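PDB 4MUQ: D,D-dipeptidase/D,D-carboxypeptidase from Enterococcus faecalis, which is a zinc-dependent D,D-dipeptidase of vancomycin resistance that cleaves D-Ala-D-Ala, and may also have D,D-carboxypeptidase activity. Local coordinates for residues H105-T110 and P166-Y171; I227-P230 and V234-I237; D85-D90 and D94-Y99. All coordinates share one frame; numbering follows the deposited sequence.

Contact 1 of 3, residues H105-T110 and P166-Y171; sequences HSEHQT and PWHFRY. With ZN (zinc ion), chain B; LY0 ((2R)-3-[(R)-[(1R)-1-aminoethyl](hydroxy)phosphoryl]-2-methylpropanoic acid), chain C; 2D8 ((2R)-3-[(R)-[(1S)-1-aminoethyl](hydroxy)phosphoryl]-2-methylpropanoic acid), chain D.
Glu-107 OE2 is gripped by two arginines, Arg-170 NH1 of strand 168-171 at 2.8 Å and Arg-151 NE, each in a salt bridge, while the other oxygen, OE1, takes the N-H of His-168 NE2, also at 2.8 Å. This is the zinc centre of the Hedgehog/DD-peptidase fold, in which Glu-107 is a second-shell residue behind a metal ligand. The histidine bond is nearly straight (165°) and lies close to the ring plane, meeting OE1 on its anti side, with carboxylate and imidazole almost coplanar. Such a His-carboxylate bond fixes the ring rotation and would probably make ND1 a somewhat stronger donor to the zinc. Arg-170 comes differently: its side chain crosses that of Glu-107 at about a right angle, and NH1 reaches OE2 from above the carboxylate plane. The bend at chi2 (65°) lays CG and CD alongside OE2, while NE turns back to the carbonyl oxygen of Tyr-171. The two arginines probably offset the charge of this buried acid.

On the metal side, His-108 NE2 and His-168 ND1 bind the zinc, their rings at 83° to each other; Asp-115 completes the protein ligands. His-108 is steadied at its far nitrogen, where ND1 bonds to the carbonyl oxygen of Gly-73, and Ser-106 OG accepts its backbone N-H in an ST turn. The phosphinate inhibitor, modelled as two epimers, LY0 and 2D8, also binds the zinc through both phosphinyl oxygens, O31 of LY0 at 2.4 Å and O32 at 2.2 Å. Trp-167 presents its ring edge to the same group, NE1 donating to O32 of LY0 at 2.9 Å.

Contact 2 of 3, residues I227-P230 and V234-I237; sequences IKIP and VYQI. With PE3 (3,6,9,12,15,18,21,24,27,30,33,36,39-tridecaoxahentetracontane-1,41-diol), chain I.
Ile-229 lays its CG2 methyl over one face of the Tyr-235 ring, 3.5 Å from CD2 of the tyrosine and offset from the ring centre toward the rim. It is a CH-pi contact, the methyl standing 25° off the ring normal, and it joins two beta strands of different sheets: 224-230, paired with strand 3-9, and 234-239, at the edge of a four-stranded antiparallel sheet. The two segments thus meet through side chains across an apolar layer. Tyr-235 CG sits between the backbone N and the carbonyl carbon (chi1 73°), which turns a face of the ring to the isoleucine; the two side chains cross at about a right angle. The CD1 methyl of Ile-229 lies farther along, 4.1 Å from CD1 of Tyr-235. Next to this pair, Ile-227 and Ile-237 reach for each other with extended chains, and their CD1 methyls meet at 4.3 Å, a looser touch.

Around them, Ile-6 of strand 3-9 and Ile-249 of strand 244-250 pack against both Ile-229 and Tyr-235, while Tyr-216 of strand 213-219 lies against both Ile-227 and Ile-229. Backbone bonds hold each strand to its own sheet: Ile-227 and Ile-229 pair with Ile-6 and Lys-4, Val-234 and Gln-236 with Trp-250 and Thr-248. On the far side of strand 234-239 a polyethylene glycol fragment rests its O37 3.2 Å from Val-234 CG1.

Contact 3 of 3, residues D85-D90 and D94-Y99; sequences DGSLKD and DFTRKY. With PE3 (3,6,9,12,15,18,21,24,27,30,33,36,39-tridecaoxahentetracontane-1,41-diol), chain J; LY0 ((2R)-3-[(R)-[(1R)-1-aminoethyl](hydroxy)phosphoryl]-2-methylpropanoic acid), chain C; 2D8 ((2R)-3-[(R)-[(1S)-1-aminoethyl](hydroxy)phosphoryl]-2-methylpropanoic acid), chain D; EDO (1,2-ethanediol), chain E.
Beside the phosphinate pocket, Ser-87 and Thr-96 join two helices, the second of which ends at the pocket residue Tyr-99. Ser-87 OG donates to Thr-96 OG1 at 2.8 Å, a bond between two buried hydroxyls. Thr-96 OG1 is also bonded to the carbonyl oxygen of Gly-92 in the turn, and Asn-91 ND2 to Ser-87 OG, so the pair belongs to a small polar network at the helix junction. Ser-87 OG also meets the ring edge of Phe-95, near the ring plane and 3.8 Å from CD2, because chi1 (-176°) turns it away from the backbone N.

The arrangement is a helical hairpin (alpha-alpha hairpin) of helices 77-91 and 93-99, whose short segments run at 144° with axes 8.5 Å apart. Leu-88 starts out pointing away from the second helix, yet its CD2 comes back to 3.9 Å from Thr-96 CB, the two side chains crossing at about a right angle. Within the second helix, Tyr-99 places CD2 over one face of the Phe-95 ring. The carbonyl oxygen of Tyr-99 lies 3.0 Å from N1 of the LY0 epimer.

In the fold
From the N terminus, contact 3 comes first, closing the short turn between helices 77-91 and 93-99. The chain then passes through the loop holding 105-110, and contact 1 joins that loop to strand 168-171, spanning 55 residues that include strand 113-118. Contact 2 follows near the C terminus, where 227-230 and 234-237 bring two sheets together across a three-residue link. The three lie in series, none nested or crossed. Contacts 1 and 3, with centres about 17 Å apart, touch through Trp-167 and Tyr-99 and share the inhibitor; contact 2 lies on the opposite side of the chain's centre from contact 3, their centres about 42 Å apart.

Contact 1 of 3, residues H105-T110 and P166-Y171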
loop_
_atom_site.group_PDB
_atom_site.type_symbol
_atom_site.label_atom_id
_atom_site.label_comp_id
_atom_site.label_asym_id
_atom_site.label_seq_id
_atom_site.Cartn_x
_atom_site.Cartn_y
_atom_site.Cartn_z
ATOM N N HIS A 105 -11.131 -0.970 8.378
ATOM C CA HIS A 105 -11.046 -0.266 7.093
ATOM C C HIS A 105 -9.750 0.515 6.999
ATOM O O HIS A 105 -9.616 1.404 6.143
ATOM C CB HIS A 105 -12.234 0.692 6.915
ATOM C CG HIS A 105 -13.562 0.005 6.904
ATOM N ND1 HIS A 105 -14.277 -0.217 5.748
ATOM C CD2 HIS A 105 -14.294 -0.539 7.907
ATOM C CE1 HIS A 105 -15.403 -0.844 6.041
ATOM N NE2 HIS A 105 -15.435 -1.053 7.348
ATOM N N SER A 106 -8.794 0.224 7.882
ATOM C CA SER A 106 -7.496 0.914 7.890
ATOM C C SER A 106 -6.409 0.095 7.209
ATOM O O SER A 106 -6.241 -1.094 7.497
ATOM C CB SER A 106 -7.044 1.169 9.324
ATOM O OG SER A 106 -5.712 1.681 9.355
ATOM N N GLU A 107 -5.664 0.729 6.305
ATOM C CA GLU A 107 -4.479 0.110 5.723
ATOM C C GLU A 107 -3.453 -0.254 6.746
ATOM O O GLU A 107 -2.607 -1.107 6.490
ATOM C CB GLU A 107 -3.772 1.064 4.767
ATOM C CG GLU A 107 -4.575 1.473 3.590
ATOM C CD GLU A 107 -3.725 2.179 2.561
ATOM O OE1 GLU A 107 -2.840 3.006 2.931
ATOM O OE2 GLU A 107 -3.969 1.897 1.388
ATOM N N HIS A 108 -3.481 0.396 7.908
ATOM C CA HIS A 108 -2.485 0.048 8.914
ATOM C C HIS A 108 -2.650 -1.389 9.413
ATOM O O HIS A 108 -1.694 -2.003 9.882
ATOM C CB HIS A 108 -2.481 1.038 10.085
ATOM C CG HIS A 108 -1.825 2.334 9.751
ATOM N ND1 HIS A 108 -0.471 2.548 9.910
ATOM C CD2 HIS A 108 -2.334 3.478 9.243
ATOM C CE1 HIS A 108 -0.178 3.776 9.523
ATOM N NE2 HIS A 108 -1.291 4.367 9.117
ATOM N N GLN A 109 -3.863 -1.925 9.293
ATOM C CA GLN A 109 -4.126 -3.297 9.714
ATOM C C GLN A 109 -3.584 -4.335 8.730
ATOM O O GLN A 109 -3.698 -5.521 8.973
ATOM C CB GLN A 109 -5.627 -3.521 9.957
ATOM C CG GLN A 109 -6.186 -2.690 11.123
ATOM C CD GLN A 109 -7.681 -2.814 11.244
ATOM O OE1 GLN A 109 -8.409 -1.848 10.988
ATOM N NE2 GLN A 109 -8.160 -4.001 11.607
ATOM N N THR A 110 -2.969 -3.888 7.630
ATOM C CA THR A 110 -2.412 -4.828 6.641
ATOM C C THR A 110 -0.901 -5.034 6.771
ATOM O O THR A 110 -0.345 -5.952 6.175
ATOM C CB THR A 110 -2.633 -4.367 5.179
ATOM O OG1 THR A 110 -1.882 -3.174 4.932
ATOM C CG2 THR A 110 -4.119 -4.141 4.856
ATOM N N PRO A 166 -0.156 14.340 4.529
ATOM C CA PRO A 166 1.222 14.347 4.027
ATOM C C PRO A 166 2.060 13.134 4.453
ATOM O O PRO A 166 3.035 12.805 3.769
ATOM C CB PRO A 166 1.792 15.629 4.633
ATOM C CG PRO A 166 0.591 16.566 4.691
ATOM C CD PRO A 166 -0.554 15.647 5.086
ATOM N N TRP A 167 1.667 12.475 5.544
ATOM C CA TRP A 167 2.553 11.548 6.264
ATOM C C TRP A 167 2.333 10.062 6.019
ATOM O O TRP A 167 3.154 9.264 6.460
ATOM C CB TRP A 167 2.407 11.772 7.772
ATOM C CG TRP A 167 0.980 11.571 8.223
ATOM C CD1 TRP A 167 0.357 10.380 8.495
ATOM C CD2 TRP A 167 -0.007 12.593 8.422
ATOM N NE1 TRP A 167 -0.953 10.605 8.848
ATOM C CE2 TRP A 167 -1.201 11.953 8.818
ATOM C CE3 TRP A 167 0.003 13.988 8.298
ATOM C CZ2 TRP A 167 -2.375 12.661 9.086
ATOM C CZ3 TRP A 167 -1.167 14.694 8.573
ATOM C CH2 TRP A 167 -2.343 14.022 8.946
ATOM N N HIS A 168 1.225 9.688 5.378
ATOM C CA HIS A 168 0.807 8.287 5.287
ATOM C C HIS A 168 1.171 7.668 3.942
ATOM O O HIS A 168 0.706 8.117 2.884
ATOM C CB HIS A 168 -0.701 8.181 5.574
ATOM C CG HIS A 168 -1.255 6.794 5.467
ATOM N ND1 HIS A 168 -1.778 6.110 6.549
ATOM C CD2 HIS A 168 -1.425 5.989 4.393
ATOM C CE1 HIS A 168 -2.223 4.932 6.141
ATOM N NE2 HIS A 168 -2.028 4.841 4.837
ATOM N N PHE A 169 1.997 6.625 3.991
ATOM C CA PHE A 169 2.478 5.979 2.766
ATOM C C PHE A 169 2.054 4.529 2.729
ATOM O O PHE A 169 2.056 3.839 3.744
ATOM C CB PHE A 169 4.005 6.121 2.655
ATOM C CG PHE A 169 4.428 7.519 2.366
ATOM C CD1 PHE A 169 4.659 7.921 1.058
ATOM C CD2 PHE A 169 4.510 8.459 3.379
ATOM C CE1 PHE A 169 5.016 9.232 0.758
ATOM C CE2 PHE A 169 4.855 9.773 3.092
ATOM C CZ PHE A 169 5.109 10.157 1.772
ATOM N N ARG A 170 1.679 4.077 1.539
ATOM C CA ARG A 170 1.181 2.720 1.339
ATOM C C ARG A 170 2.078 1.969 0.367
ATOM O O ARG A 170 2.400 2.489 -0.712
ATOM C CB ARG A 170 -0.255 2.789 0.794
ATOM C CG ARG A 170 -0.782 1.503 0.143
ATOM C CD ARG A 170 -0.925 0.339 1.105
ATOM N NE ARG A 170 -1.201 -0.870 0.329
ATOM C CZ ARG A 170 -2.416 -1.293 -0.001
ATOM N NH1 ARG A 170 -3.496 -0.648 0.418
ATOM N NH2 ARG A 170 -2.549 -2.385 -0.754
ATOM N N TYR A 171 2.510 0.773 0.756
ATOM C CA TYR A 171 3.250 -0.086 -0.158
ATOM C C TYR A 171 2.282 -0.842 -1.056
ATOM O O TYR A 171 1.407 -1.567 -0.559
ATOM C CB TYR A 171 4.096 -1.079 0.622
ATOM C CG TYR A 171 4.950 -1.959 -0.253
ATOM C CD1 TYR A 171 6.153 -1.496 -0.746
ATOM C CD2 TYR A 171 4.545 -3.246 -0.580
ATOM C CE1 TYR A 171 6.946 -2.298 -1.545
ATOM C CE2 TYR A 171 5.338 -4.066 -1.372
ATOM C CZ TYR A 171 6.535 -3.577 -1.851
ATOM O OH TYR A 171 7.338 -4.367 -2.649
HETATM ZN ZN ZN B . -1.471 6.312 8.593
HETATM P P LY0 C . -3.692 7.658 9.795
HETATM C C1 LY0 C . -4.641 7.964 12.227
HETATM N N1 LY0 C . -4.184 9.945 11.070
HETATM C C2 LY0 C . -3.656 8.661 11.311
HETATM C C4 LY0 C . -5.369 7.621 9.101
HETATM C C5 LY0 C . -5.648 6.436 8.228
HETATM C C6 LY0 C . -5.977 5.225 9.086
HETATM C C7 LY0 C . -6.785 6.793 7.286
HETATM O O31 LY0 C . -3.299 6.207 10.153
HETATM O O32 LY0 C . -2.604 8.174 8.798
HETATM O O61 LY0 C . -5.648 4.134 8.648
HETATM O O62 LY0 C . -6.573 5.381 10.138
HETATM C C4 2D8 D . -5.370 7.619 9.090
HETATM C C5 2D8 D . -5.649 6.433 8.223
HETATM C C6 2D8 D . -5.976 5.223 9.086
HETATM C C7 2D8 D . -6.786 6.792 7.284
HETATM N N1 2D8 D . -2.424 8.923 11.734
HETATM P P 2D8 D . -3.696 7.660 9.788
HETATM C C1 2D8 D . -4.624 7.994 12.229
HETATM C C2 2D8 D . -3.732 8.734 11.251
HETATM O O31 2D8 D . -3.306 6.213 10.170
HETATM O O32 2D8 D . -2.602 8.175 8.798
HETATM O O61 2D8 D . -5.648 4.133 8.649
HETATM O O62 2D8 D . -6.573 5.381 10.138
#

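Contact 2 of 3, residues I227-P230 and V234-I237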
loop_
_atom_site.group_PDB
_atom_site.type_symbol
_atom_site.label_atom_id
_atom_site.label_comp_id
_atom_site.label_asym_id
_atom_site.label_seq_id
_atom_site.Cartn_x
_atom_site.Cartn_y
_atom_site.Cartn_z
ATOM N N ILE A 227 -5.526 -19.169 -13.410
ATOM C CA ILE A 227 -4.598 -18.208 -13.994
ATOM C C ILE A 227 -3.438 -18.995 -14.584
ATOM O O ILE A 227 -2.980 -19.969 -13.981
ATOM C CB ILE A 227 -4.070 -17.232 -12.924
ATOM C CG1 ILE A 227 -5.213 -16.369 -12.384
ATOM C CG2 ILE A 227 -2.972 -16.343 -13.485
ATOM C CD1 ILE A 227 -4.788 -15.383 -11.309
ATOM N N LYS A 228 -2.975 -18.615 -15.770
ATOM C CA LYS A 228 -1.785 -19.263 -16.308
ATOM C C LYS A 228 -0.571 -18.330 -16.365
ATOM O O LYS A 228 -0.681 -17.145 -16.686
ATOM C CB LYS A 228 -2.055 -19.950 -17.651
ATOM C CG LYS A 228 -2.510 -19.038 -18.760
ATOM C CD LYS A 228 -2.498 -19.795 -20.072
ATOM C CE LYS A 228 -2.705 -18.864 -21.240
ATOM N NZ LYS A 228 -1.696 -17.769 -21.270
ATOM N N ILE A 229 0.584 -18.896 -16.025
ATOM C CA ILE A 229 1.816 -18.146 -15.835
ATOM C C ILE A 229 2.933 -18.884 -16.557
ATOM O O ILE A 229 2.956 -20.115 -16.560
ATOM C CB ILE A 229 2.185 -18.098 -14.340
ATOM C CG1 ILE A 229 1.020 -17.562 -13.502
ATOM C CG2 ILE A 229 3.436 -17.271 -14.109
ATOM C CD1 ILE A 229 0.776 -16.076 -13.654
ATOM N N PRO A 230 3.856 -18.145 -17.189
ATOM C CA PRO A 230 5.039 -18.825 -17.723
ATOM C C PRO A 230 5.915 -19.354 -16.591
ATOM O O PRO A 230 6.126 -18.664 -15.593
ATOM C CB PRO A 230 5.775 -17.713 -18.473
ATOM C CG PRO A 230 4.718 -16.705 -18.795
ATOM C CD PRO A 230 3.768 -16.744 -17.636
ATOM N N VAL A 234 9.513 -14.567 -13.276
ATOM C CA VAL A 234 9.232 -14.190 -11.905
ATOM C C VAL A 234 7.883 -13.491 -11.954
ATOM O O VAL A 234 7.659 -12.646 -12.822
ATOM C CB VAL A 234 10.302 -13.228 -11.370
ATOM C CG1 VAL A 234 9.866 -12.612 -10.062
ATOM C CG2 VAL A 234 11.624 -13.956 -11.198
ATOM N N TYR A 235 6.974 -13.858 -11.055
ATOM C CA TYR A 235 5.630 -13.292 -11.078
ATOM C C TYR A 235 5.080 -13.032 -9.685
ATOM O O TYR A 235 5.539 -13.622 -8.704
ATOM C CB TYR A 235 4.672 -14.217 -11.826
ATOM C CG TYR A 235 4.304 -15.466 -11.062
ATOM C CD1 TYR A 235 3.127 -15.531 -10.323
ATOM C CD2 TYR A 235 5.133 -16.580 -11.078
ATOM C CE1 TYR A 235 2.788 -16.668 -9.627
ATOM C CE2 TYR A 235 4.801 -17.721 -10.388
ATOM C CZ TYR A 235 3.629 -17.759 -9.663
ATOM O OH TYR A 235 3.301 -18.901 -8.974
ATOM N N GLN A 236 4.083 -12.158 -9.624
ATOM C CA GLN A 236 3.347 -11.884 -8.398
ATOM C C GLN A 236 1.866 -11.900 -8.708
ATOM O O GLN A 236 1.451 -11.555 -9.819
ATOM C CB GLN A 236 3.682 -10.497 -7.861
ATOM C CG GLN A 236 5.106 -10.307 -7.395
ATOM C CD GLN A 236 5.482 -8.839 -7.355
ATOM O OE1 GLN A 236 5.622 -8.198 -8.398
ATOM N NE2 GLN A 236 5.631 -8.295 -6.152
ATOM N N ILE A 237 1.073 -12.311 -7.727
ATOM C CA ILE A 237 -0.376 -12.218 -7.812
ATOM C C ILE A 237 -0.908 -11.587 -6.535
ATOM O O ILE A 237 -0.471 -11.932 -5.432
ATOM C CB ILE A 237 -1.028 -13.607 -8.001
ATOM C CG1 ILE A 237 -0.471 -14.291 -9.249
ATOM C CG2 ILE A 237 -2.551 -13.472 -8.089
ATOM C CD1 ILE A 237 -0.972 -15.707 -9.459
HETATM O O43 PE3 I . 12.073 -9.668 -8.820
HETATM C C42 PE3 I . 11.092 -8.730 -8.363
HETATM C C41 PE3 I . 10.298 -9.309 -7.184
HETATM O O40 PE3 I . 9.609 -10.524 -7.559
HETATM C C39 PE3 I . 8.867 -11.030 -6.425
HETATM C C38 PE3 I . 8.103 -12.322 -6.733
HETATM O O37 PE3 I . 8.989 -13.381 -7.134
#

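Contact 3 of 3, residues D85-D90 and D94-Y99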
loop_
_atom_site.group_PDB
_atom_site.type_symbol
_atom_site.label_atom_id
_atom_site.label_comp_id
_atom_site.label_asym_id
_atom_site.label_seq_id
_atom_site.Cartn_x
_atom_site.Cartn_y
_atom_site.Cartn_z
ATOM N N ASP A 85 -11.927 5.743 18.687
ATOM C CA ASP A 85 -12.749 6.172 19.815
ATOM C C ASP A 85 -12.099 7.300 20.609
ATOM O O ASP A 85 -12.780 8.205 21.077
ATOM C CB ASP A 85 -13.106 4.995 20.719
ATOM C CG ASP A 85 -14.078 4.050 20.071
ATOM O OD1 ASP A 85 -14.874 4.495 19.216
ATOM O OD2 ASP A 85 -14.040 2.847 20.404
ATOM N N GLY A 86 -10.776 7.259 20.735
ATOM C CA GLY A 86 -10.067 8.326 21.416
ATOM C C GLY A 86 -10.182 9.640 20.667
ATOM O O GLY A 86 -10.321 10.691 21.278
ATOM N N SER A 87 -10.157 9.564 19.340
ATOM C CA SER A 87 -10.284 10.757 18.524
ATOM C C SER A 87 -11.706 11.318 18.579
ATOM O O SER A 87 -11.896 12.530 18.542
ATOM C CB SER A 87 -9.858 10.444 17.095
ATOM O OG SER A 87 -9.874 11.615 16.289
ATOM N N LEU A 88 -12.705 10.443 18.685
ATOM C CA LEU A 88 -14.067 10.922 18.877
ATOM C C LEU A 88 -14.118 11.825 20.095
ATOM O O LEU A 88 -14.714 12.900 20.065
ATOM C CB LEU A 88 -15.052 9.763 19.062
ATOM C CG LEU A 88 -15.351 8.964 17.802
ATOM C CD1 LEU A 88 -16.312 7.828 18.143
ATOM C CD2 LEU A 88 -15.915 9.842 16.687
ATOM N N LYS A 89 -13.481 11.391 21.182
ATOM C CA LYS A 89 -13.490 12.150 22.421
ATOM C C LYS A 89 -12.638 13.410 22.358
ATOM O O LYS A 89 -13.068 14.476 22.811
ATOM C CB LYS A 89 -13.020 11.267 23.574
ATOM C CG LYS A 89 -13.117 11.946 24.916
ATOM C CD LYS A 89 -12.629 11.056 26.033
ATOM C CE LYS A 89 -12.750 11.782 27.363
ATOM N NZ LYS A 89 -14.157 12.112 27.714
ATOM N N ASP A 90 -11.431 13.289 21.808
ATOM C CA ASP A 90 -10.503 14.436 21.811
ATOM C C ASP A 90 -10.816 15.458 20.731
ATOM O O ASP A 90 -10.770 16.669 20.967
ATOM C CB ASP A 90 -9.063 13.957 21.606
ATOM C CG ASP A 90 -8.552 13.114 22.754
ATOM O OD1 ASP A 90 -9.000 13.329 23.896
ATOM O OD2 ASP A 90 -7.688 12.251 22.472
ATOM N N ASP A 94 -16.462 14.951 13.280
ATOM C CA ASP A 94 -16.103 15.376 11.928
ATOM C C ASP A 94 -14.620 15.150 11.631
ATOM O O ASP A 94 -14.249 14.613 10.582
ATOM C CB ASP A 94 -16.423 16.852 11.724
ATOM C CG ASP A 94 -17.905 17.140 11.710
ATOM O OD1 ASP A 94 -18.695 16.190 11.518
ATOM O OD2 ASP A 94 -18.274 18.324 11.877
ATOM N N PHE A 95 -13.769 15.575 12.561
ATOM C CA PHE A 95 -12.337 15.366 12.410
ATOM C C PHE A 95 -12.010 13.883 12.306
ATOM O O PHE A 95 -11.231 13.460 11.451
ATOM C CB PHE A 95 -11.561 16.007 13.572
ATOM C CG PHE A 95 -10.067 15.780 13.499
ATOM C CD1 PHE A 95 -9.235 16.735 12.915
ATOM C CD2 PHE A 95 -9.498 14.616 14.003
ATOM C CE1 PHE A 95 -7.867 16.509 12.824
ATOM C CE2 PHE A 95 -8.148 14.381 13.922
ATOM C CZ PHE A 95 -7.324 15.333 13.334
ATOM N N THR A 96 -12.583 13.098 13.209
ATOM C CA THR A 96 -12.294 11.673 13.241
ATOM C C THR A 96 -12.684 10.976 11.940
ATOM O O THR A 96 -11.920 10.175 11.418
ATOM C CB THR A 96 -12.996 11.032 14.422
ATOM O OG1 THR A 96 -12.570 11.695 15.619
ATOM C CG2 THR A 96 -12.665 9.550 14.518
ATOM N N ARG A 97 -13.856 11.297 11.414
ATOM C CA ARG A 97 -14.292 10.689 10.159
ATOM C C ARG A 97 -13.342 11.004 9.007
ATOM O O ARG A 97 -13.176 10.192 8.098
ATOM C CB ARG A 97 -15.701 11.143 9.803
ATOM C CG ARG A 97 -16.803 10.389 10.517
ATOM C CD ARG A 97 -18.172 10.939 10.133
ATOM N NE ARG A 97 -18.434 10.863 8.697
ATOM C CZ ARG A 97 -18.261 11.869 7.840
ATOM N NH1 ARG A 97 -17.816 13.046 8.266
ATOM N NH2 ARG A 97 -18.530 11.697 6.554
ATOM N N LYS A 98 -12.710 12.175 9.056
ATOM C CA LYS A 98 -11.814 12.626 7.994
ATOM C C LYS A 98 -10.371 12.152 8.132
ATOM O O LYS A 98 -9.645 12.056 7.134
ATOM C CB LYS A 98 -11.847 14.156 7.896
ATOM C CG LYS A 98 -13.190 14.720 7.429
ATOM C CD LYS A 98 -13.174 16.248 7.376
ATOM C CE LYS A 98 -14.430 16.795 6.708
ATOM N NZ LYS A 98 -14.388 16.551 5.239
ATOM N N TYR A 99 -9.942 11.871 9.350
ATOM C CA TYR A 99 -8.537 11.567 9.619
ATOM C C TYR A 99 -8.254 10.217 10.273
ATOM O O TYR A 99 -7.096 9.908 10.587
ATOM C CB TYR A 99 -7.913 12.681 10.470
ATOM C CG TYR A 99 -7.709 13.966 9.722
ATOM C CD1 TYR A 99 -6.586 14.153 8.915
ATOM C CD2 TYR A 99 -8.634 15.001 9.791
ATOM C CE1 TYR A 99 -6.389 15.344 8.225
ATOM C CE2 TYR A 99 -8.448 16.195 9.086
ATOM C CZ TYR A 99 -7.330 16.356 8.303
ATOM O OH TYR A 99 -7.151 17.529 7.615
HETATM O O40 PE3 J . -17.492 16.584 15.082
HETATM C C39 PE3 J . -17.623 18.009 15.046
HETATM C C38 PE3 J . -18.141 18.657 16.334
HETATM O O37 PE3 J . -17.383 18.501 17.564
HETATM C C36 PE3 J . -16.038 18.994 17.441
HETATM C C35 PE3 J . -15.165 19.057 18.711
HETATM O O34 PE3 J . -14.824 17.922 19.546
HETATM C C33 PE3 J . -15.941 17.341 20.223
HETATM C C32 PE3 J . -15.376 16.201 21.047
HETATM O O31 PE3 J . -14.417 16.782 21.946
HETATM P P LY0 C . -3.692 7.658 9.795
HETATM C C1 LY0 C . -4.641 7.964 12.227
HETATM N N1 LY0 C . -4.184 9.945 11.070
HETATM C C2 LY0 C . -3.656 8.661 11.311
HETATM C C4 LY0 C . -5.369 7.621 9.101
HETATM C C5 LY0 C . -5.648 6.436 8.228
HETATM C C6 LY0 C . -5.977 5.225 9.086
HETATM C C7 LY0 C . -6.785 6.793 7.286
HETATM O O31 LY0 C . -3.299 6.207 10.153
HETATM O O32 LY0 C . -2.604 8.174 8.798
HETATM O O61 LY0 C . -5.648 4.134 8.648
HETATM O O62 LY0 C . -6.573 5.381 10.138
HETATM C C4 2D8 D . -5.370 7.619 9.090
HETATM C C5 2D8 D . -5.649 6.433 8.223
HETATM C C6 2D8 D . -5.976 5.223 9.086
HETATM C C7 2D8 D . -6.786 6.792 7.284
HETATM N N1 2D8 D . -2.424 8.923 11.734
HETATM P P 2D8 D . -3.696 7.660 9.788
HETATM C C1 2D8 D . -4.624 7.994 12.229
HETATM C C2 2D8 D . -3.732 8.734 11.251
HETATM O O31 2D8 D . -3.306 6.213 10.170
HETATM O O32 2D8 D . -2.602 8.175 8.798
HETATM O O61 2D8 D . -5.648 4.133 8.649
HETATM O O62 2D8 D . -6.573 5.381 10.138
HETATM C C1 EDO E . -13.508 13.413 2.601
HETATM O O1 EDO E . -14.519 13.394 3.617
HETATM C C2 EDO E . -12.159 13.704 3.253
HETATM O O2 EDO E . -12.026 15.076 3.666
#